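Local coordinates for putative uncharacterized protein PH0355 (Pyrococcus horikoshii, PDB 2Z0T) that is an ASCH-domain protein of unknown function that probably binds RNA, at residues A[9-12]-A[13-16]. Residues are numbered along the deposited sequence; the frame is centred on the assembly and turned at random.
Sequences EEYI and ELIK
I12 and K16, one turn apart on helix 9-16, lie alongside each other with their ends in a common direction. The evidence is a close carbon pair, I12 CG2 to K16 CE at 3.5 Å, nearer than two carbons usually sit. With CG1 of I12 at chi1 -66°, CG2 is the branch opposite the backbone N, which turns this methyl along the helix toward the lysine. K16 stays extended through chi3 and bends only at chi4 (-63°), where NZ turns to hydrogen-bond K46 O. The same pair is joined through the backbone, K16 N donating to I12 O at 3.1 Å with an N-H...O angle of 162°; I15 N bonds Y11 O at 3.0 Å, and the preceding bonds, E13 N to E9 O and L14 N to E10 O, are weak. A second pairing follows the helix at a spacing of three: L14 CD1 approaches the Y11 ring obliquely, 4.2 Å from Y11 CD1, while E10 CG lies 3.8 Å above the centre of one ring face. K20 adds a cation-pi contact to that ring. On the mixed sheet, I12 and I15 pack on L47 of strand 47-57, joined by the K16 side chain; I15 also reaches V49 and, on strand 100-107, I105 and P107.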
# COMPACT_ATOMS: atom_id res chain seq x y z
N GLU A 9 -0.98 6.21 11.34
CA GLU A 9 -1.49 5.44 12.46
C GLU A 9 -2.75 4.62 12.18
O GLU A 9 -2.82 3.45 12.56
CB GLU A 9 -1.75 6.36 13.65
CG GLU A 9 -2.25 5.65 14.89
CD GLU A 9 -2.45 6.59 16.06
OE1 GLU A 9 -1.47 7.25 16.47
OE2 GLU A 9 -3.59 6.67 16.58
N GLU A 10 -3.73 5.23 11.52
CA GLU A 10 -4.98 4.52 11.25
C GLU A 10 -4.78 3.24 10.45
O GLU A 10 -5.54 2.29 10.61
CB GLU A 10 -5.99 5.43 10.52
CG GLU A 10 -5.69 5.72 9.06
CD GLU A 10 -6.90 6.28 8.32
OE1 GLU A 10 -7.93 5.57 8.23
OE2 GLU A 10 -6.82 7.42 7.82
N TYR A 11 -3.76 3.21 9.61
CA TYR A 11 -3.49 2.03 8.80
C TYR A 11 -2.76 0.95 9.59
O TYR A 11 -2.93 -0.24 9.32
CB TYR A 11 -2.70 2.41 7.55
CG TYR A 11 -3.47 3.35 6.66
CD1 TYR A 11 -4.76 3.05 6.24
CD2 TYR A 11 -2.91 4.56 6.25
CE1 TYR A 11 -5.49 3.93 5.44
CE2 TYR A 11 -3.63 5.45 5.45
CZ TYR A 11 -4.92 5.13 5.06
OH TYR A 11 -5.63 6.01 4.28
N ILE A 12 -1.96 1.37 10.56
CA ILE A 12 -1.24 0.41 11.38
C ILE A 12 -2.23 -0.52 12.08
O ILE A 12 -2.05 -1.73 12.10
CB ILE A 12 -0.37 1.13 12.45
CG1 ILE A 12 0.74 1.93 11.75
CG2 ILE A 12 0.24 0.11 13.41
CD1 ILE A 12 1.65 2.69 12.69
N GLU A 13 -3.29 0.07 12.63
CA GLU A 13 -4.31 -0.70 13.33
C GLU A 13 -5.09 -1.62 12.40
O GLU A 13 -5.34 -2.78 12.74
CB GLU A 13 -5.28 0.25 14.05
CG GLU A 13 -6.36 -0.47 14.84
CD GLU A 13 -7.31 0.47 15.53
OE1 GLU A 13 -7.91 1.33 14.84
OE2 GLU A 13 -7.47 0.37 16.77
N LEU A 14 -5.48 -1.11 11.23
CA LEU A 14 -6.24 -1.89 10.26
C LEU A 14 -5.48 -3.10 9.75
O LEU A 14 -6.07 -4.15 9.48
CB LEU A 14 -6.66 -1.00 9.09
CG LEU A 14 -7.74 0.04 9.44
CD1 LEU A 14 -7.87 1.05 8.31
CD2 LEU A 14 -9.06 -0.67 9.69
N ILE A 15 -4.16 -2.95 9.60
CA ILE A 15 -3.33 -4.06 9.14
C ILE A 15 -3.21 -5.10 10.25
O ILE A 15 -3.33 -6.30 10.00
CB ILE A 15 -1.93 -3.56 8.74
CG1 ILE A 15 -2.05 -2.63 7.52
CG2 ILE A 15 -1.02 -4.75 8.43
CD1 ILE A 15 -0.72 -2.04 7.07
N LYS A 16 -2.98 -4.65 11.48
CA LYS A 16 -2.86 -5.57 12.61
C LYS A 16 -4.15 -6.37 12.79
O LYS A 16 -4.11 -7.55 13.12
CB LYS A 16 -2.57 -4.80 13.90
CG LYS A 16 -1.21 -4.12 13.96
CD LYS A 16 -1.03 -3.41 15.30
CE LYS A 16 0.33 -2.73 15.40
NZ LYS A 16 1.45 -3.71 15.35